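Local coordinates for designed protein (Trypanosoma brucei, PDB 6IEV) that is of unknown function but adopts the thioredoxin fold, and was studied as a designed protein for stability at high temperature, at residues I43-P48 / Y73-S78; V92-I97 / L104-G109. One frame throughout, in Å; residues are numbered along the deposited sequence.

Contact 1 of 2, residues I43-P48 / Y73-S78; sequences IVFTLP and YSVDTS
The parallel beta-alpha-beta unit of the thioredoxin fold brings strands 40-46 and 70-76 together, with Ile43 beside Tyr73 and Phe45 beside Val75. Hydrogen bonds pass alternately between the strands: Tyr73 O takes the N-H of Val44 at 2.8 Å, Val44 O that of Val75, and Val75 O that of Thr46. Just past the end of strand 70-76, Thr77 N continues the ladder to Thr46 O at 2.9 Å, and Thr77 OG1 adds a weak bond to that oxygen. With OG1 between the backbone N and the carbonyl carbon (chi1 66°), the methyl CG2 of Thr77 goes to the edge of the Phe45 ring, 3.9 Å from Phe45 CB.

On the face of Ile43, Phe45 and Val75, Val75 splits its branches: CG2 meets Ile43 CG2 at 3.7 Å, while CG1 packs 3.9 Å from Phe45 CD2. The beta-branched Ile43 and Val75 fill the space near the backbone, both branches starting at CB, while the longer Phe45 reaches further. Asp76 OD1 accepts both Ser78 N and Ser78 OG, 2.8 and 2.9 Å away, from one face of the carboxylate; the first bond makes an Asx turn that bends the chain as the strand ends.

Helix 28-35 covers the Ile43 and Val75 face through Leu31, helix 53-66 packs on Val44 from the other face, and strand 94-99 continues the sheet beyond strand 40-46.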
ATOM      1  N   ILE A  43       4.731  -6.621  16.423  1.00 39.34           N
ATOM      2  CA  ILE A  43       5.657  -6.136  17.444  1.00 40.73           C
ATOM      3  C   ILE A  43       7.071  -6.457  17.002  1.00 37.70           C
ATOM      4  O   ILE A  43       7.381  -7.610  16.688  1.00 46.87           O
ATOM      5  CB  ILE A  43       5.383  -6.765  18.822  1.00 38.41           C
ATOM      6  CG1 ILE A  43       3.890  -6.751  19.125  1.00 38.31           C
ATOM      7  CG2 ILE A  43       6.189  -6.056  19.911  1.00 34.88           C
ATOM      8  CD1 ILE A  43       3.450  -8.000  19.870  1.00 42.82           C
ATOM      9  N   VAL A  44       7.920  -5.448  16.971  1.00 36.01           N
ATOM     10  CA  VAL A  44       9.334  -5.649  16.715  1.00 36.11           C
ATOM     11  C   VAL A  44      10.066  -5.567  18.055  1.00 39.12           C
ATOM     12  O   VAL A  44       9.876  -4.615  18.826  1.00 37.84           O
ATOM     13  CB  VAL A  44       9.881  -4.631  15.698  1.00 38.38           C
ATOM     14  CG1 VAL A  44       9.878  -3.222  16.247  1.00 34.31           C
ATOM     15  CG2 VAL A  44      11.280  -5.017  15.282  1.00 38.91           C
ATOM     16  N   PHE A  45      10.848  -6.597  18.355  1.00 33.74           N
ATOM     17  CA  PHE A  45      11.713  -6.633  19.533  1.00 41.22           C
ATOM     18  C   PHE A  45      13.131  -6.325  19.080  1.00 42.21           C
ATOM     19  O   PHE A  45      13.724  -7.122  18.351  1.00 41.68           O
ATOM     20  CB  PHE A  45      11.676  -8.015  20.197  1.00 42.66           C
ATOM     21  CG  PHE A  45      10.352  -8.359  20.818  1.00 46.68           C
ATOM     22  CD1 PHE A  45       9.302  -8.836  20.036  1.00 47.43           C
ATOM     23  CD2 PHE A  45      10.153  -8.203  22.186  1.00 43.48           C
ATOM     24  CE1 PHE A  45       8.073  -9.149  20.610  1.00 48.27           C
ATOM     25  CE2 PHE A  45       8.942  -8.511  22.767  1.00 36.97           C
ATOM     26  CZ  PHE A  45       7.894  -8.980  21.985  1.00 47.77           C
ATOM     27  N   THR A  46      13.697  -5.216  19.562  1.00 40.78           N
ATOM     28  CA  THR A  46      14.985  -4.730  19.081  1.00 50.08           C
ATOM     29  C   THR A  46      15.900  -4.379  20.243  1.00 55.94           C
ATOM     30  O   THR A  46      15.518  -4.438  21.413  1.00 61.97           O
ATOM     31  CB  THR A  46      14.859  -3.484  18.197  1.00 54.32           C
ATOM     32  OG1 THR A  46      14.299  -2.411  18.966  1.00 63.15           O
ATOM     33  CG2 THR A  46      14.001  -3.765  17.006  1.00 56.72           C
ATOM     34  N   LEU A  47      17.132  -4.031  19.879  1.00 56.93           N
ATOM     35  CA  LEU A  47      18.166  -3.418  20.699  1.00 64.10           C
ATOM     36  C   LEU A  47      18.335  -1.955  20.317  1.00 70.18           C
ATOM     37  O   LEU A  47      17.915  -1.545  19.229  1.00 76.68           O
ATOM     38  CB  LEU A  47      19.483  -4.187  20.553  1.00 67.77           C
ATOM     39  CG  LEU A  47      19.387  -5.377  21.509  1.00 71.86           C
ATOM     40  CD1 LEU A  47      20.665  -6.206  21.524  1.00 86.39           C
ATOM     41  CD2 LEU A  47      19.005  -4.909  22.919  1.00 74.62           C
ATOM     42  N   PRO A  48      18.924  -1.113  21.201  1.00 76.59           N
ATOM     43  CA  PRO A  48      18.775   0.341  21.028  1.00 88.23           C
ATOM     44  C   PRO A  48      19.214   0.853  19.667  1.00111.54           C
ATOM     45  O   PRO A  48      18.364   1.351  18.913  1.00119.74           O
ATOM     46  CB  PRO A  48      19.660   0.919  22.142  1.00 80.47           C
ATOM     47  CG  PRO A  48      20.577  -0.208  22.533  1.00 81.25           C
ATOM     48  CD  PRO A  48      19.735  -1.427  22.390  1.00 77.13           C
ATOM     49  N   TYR A  73       4.115  -2.132  16.884  1.00 35.65           N
ATOM     50  CA  TYR A  73       4.699  -1.812  18.181  1.00 40.10           C
ATOM     51  C   TYR A  73       6.188  -2.122  18.162  1.00 38.14           C
ATOM     52  O   TYR A  73       6.653  -2.988  17.411  1.00 33.25           O
ATOM     53  CB  TYR A  73       4.011  -2.586  19.321  1.00 39.43           C
ATOM     54  CG  TYR A  73       2.508  -2.334  19.402  1.00 42.05           C
ATOM     55  CD1 TYR A  73       2.004  -1.216  20.075  1.00 38.97           C
ATOM     56  CD2 TYR A  73       1.600  -3.204  18.796  1.00 43.97           C
ATOM     57  CE1 TYR A  73       0.644  -0.977  20.158  1.00 41.55           C
ATOM     58  CE2 TYR A  73       0.228  -2.968  18.864  1.00 41.56           C
ATOM     59  CZ  TYR A  73      -0.240  -1.858  19.549  1.00 48.76           C
ATOM     60  OH  TYR A  73      -1.591  -1.628  19.638  1.00 55.40           O
ATOM     61  N   SER A  74       6.916  -1.400  19.007  1.00 31.76           N
ATOM     62  CA  SER A  74       8.356  -1.527  19.164  1.00 32.78           C
ATOM     63  C   SER A  74       8.688  -1.785  20.633  1.00 37.39           C
ATOM     64  O   SER A  74       8.249  -1.041  21.516  1.00 38.80           O
ATOM     65  CB  SER A  74       9.044  -0.231  18.709  1.00 36.16           C
ATOM     66  OG  SER A  74      10.434  -0.436  18.568  1.00 57.17           O
ATOM     67  N   VAL A  75       9.512  -2.794  20.902  1.00 38.04           N
ATOM     68  CA  VAL A  75       9.883  -3.113  22.273  1.00 38.92           C
ATOM     69  C   VAL A  75      11.400  -3.162  22.365  1.00 42.96           C
ATOM     70  O   VAL A  75      12.036  -4.022  21.747  1.00 40.70           O
ATOM     71  CB  VAL A  75       9.264  -4.437  22.736  1.00 45.05           C
ATOM     72  CG1 VAL A  75       9.841  -4.817  24.123  1.00 36.04           C
ATOM     73  CG2 VAL A  75       7.741  -4.307  22.759  1.00 34.42           C
ATOM     74  N   ASP A  76      11.983  -2.252  23.132  1.00 35.50           N
ATOM     75  CA  ASP A  76      13.426  -2.291  23.342  1.00 41.41           C
ATOM     76  C   ASP A  76      13.734  -3.330  24.421  1.00 41.23           C
ATOM     77  O   ASP A  76      13.489  -3.085  25.605  1.00 41.00           O
ATOM     78  CB  ASP A  76      13.930  -0.900  23.722  1.00 44.22           C
ATOM     79  CG  ASP A  76      15.394  -0.898  24.210  1.00 58.23           C
ATOM     80  OD1 ASP A  76      16.092  -1.942  24.169  1.00 61.58           O
ATOM     81  OD2 ASP A  76      15.838   0.169  24.682  1.00 61.30           O
ATOM     82  N   THR A  77      14.309  -4.474  24.026  1.00 42.13           N
ATOM     83  CA  THR A  77      14.538  -5.544  24.992  1.00 44.55           C
ATOM     84  C   THR A  77      15.557  -5.171  26.058  1.00 49.07           C
ATOM     85  O   THR A  77      15.553  -5.793  27.125  1.00 56.26           O
ATOM     86  CB  THR A  77      15.005  -6.847  24.328  1.00 45.91           C
ATOM     87  OG1 THR A  77      16.294  -6.659  23.740  1.00 46.35           O
ATOM     88  CG2 THR A  77      14.017  -7.299  23.289  1.00 40.99           C
ATOM     89  N   SER A  78      16.437  -4.196  25.802  1.00 43.86           N
ATOM     90  CA  SER A  78      17.461  -3.890  26.801  1.00 46.68           C
ATOM     91  C   SER A  78      16.872  -3.183  28.012  1.00 45.36           C
ATOM     92  O   SER A  78      17.507  -3.172  29.067  1.00 46.97           O
ATOM     93  CB  SER A  78      18.586  -3.039  26.204  1.00 43.01           C
ATOM     94  OG  SER A  78      18.214  -1.674  26.178  1.00 54.21           O
TER

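Contact 2 of 2, residues V92-I97 / L104-G109; sequences VPTFVI and LGEVKG
Ile97 O is gripped by two successive amides of the partner strand, Leu104 N at 2.8 Å and, weakly, Gly105 N at 3.4 Å. Two residues thus face one, a classic beta bulge in the hairpin of strands 94-99 and 102-108. Ile97 N returns a bond to Gly105 O, and the regular antiparallel ladder follows: Phe95 and Val107 form a hydrogen-bonded pair, with Phe95 N reaching Val107 O at 3.0 Å and Val107 N reaching Phe95 O at 2.9 Å. Gly109 N to Pro93 O, 3.1 Å, is the last rung, just after the cis peptide bond before Pro93. Glycine suits the positive phi of Gly109 (104°), where a side chain would collide with the preceding carbonyl oxygen.

Phe95 sets CG beside its own backbone N (chi1 -64°), which brings the ring edge to Val107 O, lying in the ring plane 3.7 Å from CD2. On the opposite face of the sheet, that of Thr94, Val96, Glu106 and Lys108, threonine serves two roles: its methyl CG2 rests 3.6 Å from Glu106 OE2, while Thr94 OG1 bonds to Ser91 O. Lys108 NZ makes a long salt bridge to Glu106 OE2.

Along strand 102-108, then, Val107 turns inward to helix 112-123 while Glu106 and Lys108 put their charges outward; on the inner strand both faces are buried, Phe95 and Ile97 on one and Thr94 and Val96 on the other.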
ATOM      1  N   VAL A  92      17.459 -10.819  18.441  1.00 67.35           N
ATOM      2  CA  VAL A  92      16.890  -9.563  17.971  1.00 62.98           C
ATOM      3  C   VAL A  92      17.571  -9.214  16.653  1.00 67.66           C
ATOM      4  O   VAL A  92      18.712  -9.629  16.419  1.00 77.41           O
ATOM      5  CB  VAL A  92      17.050  -8.439  19.009  1.00 63.98           C
ATOM      6  CG1 VAL A  92      16.486  -8.859  20.364  1.00 59.61           C
ATOM      7  CG2 VAL A  92      18.502  -7.991  19.105  1.00 63.15           C
ATOM      8  N   PRO A  93      16.898  -8.504  15.743  1.00 65.22           N
ATOM      9  CA  PRO A  93      15.487  -8.146  15.902  1.00 61.51           C
ATOM     10  C   PRO A  93      14.584  -9.319  15.573  1.00 62.45           C
ATOM     11  O   PRO A  93      14.942 -10.164  14.756  1.00 72.75           O
ATOM     12  CB  PRO A  93      15.301  -7.004  14.906  1.00 57.65           C
ATOM     13  CG  PRO A  93      16.290  -7.296  13.841  1.00 59.79           C
ATOM     14  CD  PRO A  93      17.491  -7.878  14.551  1.00 65.82           C
ATOM     15  N   THR A  94      13.439  -9.383  16.238  1.00 59.10           N
ATOM     16  CA  THR A  94      12.411 -10.369  15.943  1.00 55.25           C
ATOM     17  C   THR A  94      11.071  -9.661  15.838  1.00 51.12           C
ATOM     18  O   THR A  94      10.785  -8.738  16.605  1.00 51.36           O
ATOM     19  CB  THR A  94      12.336 -11.471  17.017  1.00 50.90           C
ATOM     20  OG1 THR A  94      13.567 -12.190  17.037  1.00 60.66           O
ATOM     21  CG2 THR A  94      11.207 -12.452  16.720  1.00 49.50           C
ATOM     22  N   PHE A  95      10.262 -10.101  14.882  1.00 48.21           N
ATOM     23  CA  PHE A  95       8.900  -9.641  14.713  1.00 40.39           C
ATOM     24  C   PHE A  95       7.934 -10.709  15.193  1.00 41.67           C
ATOM     25  O   PHE A  95       8.090 -11.883  14.863  1.00 49.45           O
ATOM     26  CB  PHE A  95       8.632  -9.328  13.246  1.00 45.13           C
ATOM     27  CG  PHE A  95       9.469  -8.209  12.710  1.00 43.84           C
ATOM     28  CD1 PHE A  95       9.035  -6.900  12.822  1.00 38.01           C
ATOM     29  CD2 PHE A  95      10.694  -8.463  12.103  1.00 41.71           C
ATOM     30  CE1 PHE A  95       9.797  -5.858  12.334  1.00 40.29           C
ATOM     31  CE2 PHE A  95      11.464  -7.426  11.604  1.00 34.98           C
ATOM     32  CZ  PHE A  95      11.017  -6.121  11.726  1.00 39.48           C
ATOM     33  N   VAL A  96       6.914 -10.295  15.937  1.00 39.13           N
ATOM     34  CA  VAL A  96       5.836 -11.175  16.371  1.00 33.93           C
ATOM     35  C   VAL A  96       4.520 -10.609  15.855  1.00 42.69           C
ATOM     36  O   VAL A  96       4.289  -9.395  15.926  1.00 42.11           O
ATOM     37  CB  VAL A  96       5.797 -11.310  17.903  1.00 47.81           C
ATOM     38  CG1 VAL A  96       4.569 -12.106  18.331  1.00 52.71           C
ATOM     39  CG2 VAL A  96       7.098 -11.964  18.426  1.00 45.34           C
ATOM     40  N   ILE A  97       3.673 -11.473  15.311  1.00 37.44           N
ATOM     41  CA  ILE A  97       2.348 -11.075  14.856  1.00 43.64           C
ATOM     42  C   ILE A  97       1.318 -11.707  15.775  1.00 48.57           C
ATOM     43  O   ILE A  97       1.305 -12.930  15.946  1.00 55.84           O
ATOM     44  CB  ILE A  97       2.107 -11.469  13.392  1.00 45.57           C
ATOM     45  CG1 ILE A  97       3.221 -10.891  12.526  1.00 45.47           C
ATOM     46  CG2 ILE A  97       0.749 -10.957  12.925  1.00 45.75           C
ATOM     47  CD1 ILE A  97       3.140 -11.315  11.076  1.00 50.76           C
ATOM     48  N   LEU A 104       0.240 -15.469  15.858  1.00 59.88           N
ATOM     49  CA  LEU A 104      -0.047 -15.975  14.524  1.00 55.16           C
ATOM     50  C   LEU A 104       1.185 -16.164  13.663  1.00 59.46           C
ATOM     51  O   LEU A 104       1.077 -16.772  12.593  1.00 63.61           O
ATOM     52  CB  LEU A 104      -0.999 -15.037  13.774  1.00 51.78           C
ATOM     53  CG  LEU A 104      -2.271 -14.555  14.460  1.00 59.87           C
ATOM     54  CD1 LEU A 104      -2.846 -13.383  13.669  1.00 58.31           C
ATOM     55  CD2 LEU A 104      -3.274 -15.690  14.581  1.00 60.94           C
ATOM     56  N   GLY A 105       2.322 -15.609  14.056  1.00 60.16           N
ATOM     57  CA  GLY A 105       3.515 -15.719  13.238  1.00 59.44           C
ATOM     58  C   GLY A 105       4.683 -14.985  13.861  1.00 61.95           C
ATOM     59  O   GLY A 105       4.521 -14.121  14.736  1.00 56.91           O
ATOM     60  N   GLU A 106       5.871 -15.328  13.365  1.00 55.53           N
ATOM     61  CA  GLU A 106       7.113 -14.766  13.862  1.00 48.57           C
ATOM     62  C   GLU A 106       8.105 -14.707  12.708  1.00 51.21           C
ATOM     63  O   GLU A 106       8.209 -15.655  11.930  1.00 55.21           O
ATOM     64  CB  GLU A 106       7.648 -15.614  15.026  1.00 56.94           C
ATOM     65  CG  GLU A 106       9.064 -15.300  15.466  1.00 71.07           C
ATOM     66  CD  GLU A 106       9.372 -15.830  16.870  1.00 83.09           C
ATOM     67  OE1 GLU A 106       8.424 -16.163  17.615  1.00 83.32           O
ATOM     68  OE2 GLU A 106      10.568 -15.925  17.220  1.00 85.24           O
ATOM     69  N   VAL A 107       8.855 -13.610  12.614  1.00 55.08           N
ATOM     70  CA  VAL A 107       9.873 -13.457  11.583  1.00 55.81           C
ATOM     71  C   VAL A 107      11.181 -13.096  12.260  1.00 53.53           C
ATOM     72  O   VAL A 107      11.311 -12.019  12.860  1.00 58.04           O
ATOM     73  CB  VAL A 107       9.499 -12.400  10.536  1.00 53.15           C
ATOM     74  CG1 VAL A 107      10.736 -11.989   9.743  1.00 53.88           C
ATOM     75  CG2 VAL A 107       8.467 -12.968   9.611  1.00 52.84           C
ATOM     76  N   LYS A 108      12.150 -13.984  12.141  1.00 58.61           N
ATOM     77  CA  LYS A 108      13.426 -13.842  12.823  1.00 68.06           C
ATOM     78  C   LYS A 108      14.418 -13.202  11.877  1.00 72.49           C
ATOM     79  O   LYS A 108      14.486 -13.563  10.700  1.00 75.88           O
ATOM     80  CB  LYS A 108      13.957 -15.179  13.339  1.00 65.53           C
ATOM     81  CG  LYS A 108      13.396 -15.534  14.698  1.00 74.64           C
ATOM     82  CD  LYS A 108      13.576 -17.004  15.013  1.00 87.97           C
ATOM     83  CE  LYS A 108      13.384 -17.265  16.501  1.00 98.49           C
ATOM     84  NZ  LYS A 108      13.098 -18.698  16.807  1.00103.60           N
ATOM     85  N   GLY A 109      15.099 -12.190  12.372  1.00 72.92           N
ATOM     86  CA  GLY A 109      16.069 -11.505  11.591  1.00 76.61           C
ATOM     87  C   GLY A 109      15.505 -10.194  11.139  1.00 81.74           C
ATOM     88  O   GLY A 109      14.321  -9.906  11.309  1.00 89.16           O
TER

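In the fold
Contacts 1 and 2 meet in a single sheet, where strands 40-46 and 94-99 are antiparallel neighbours; their centres lie about 11 Å apart. The junction is a backbone ladder, with Phe45 N 2.8 Å from Thr94 O and Val96 N 2.8 Å from Ile43 O, both probable hydrogen bonds. Val44 CG2 packs 3.4 Å from Phe95 CE1, and Phe95 also touches Ile56 and Leu60 of helix 53-66. The beta-alpha-beta unit and the hairpin, which with helix 112-123 makes the beta-beta-alpha unit, are thus fused into one core. The cis peptide before Pro93 is a hallmark of this fold, near the active site of natural thioredoxins, but without any cysteine this chain lacks their redox pair.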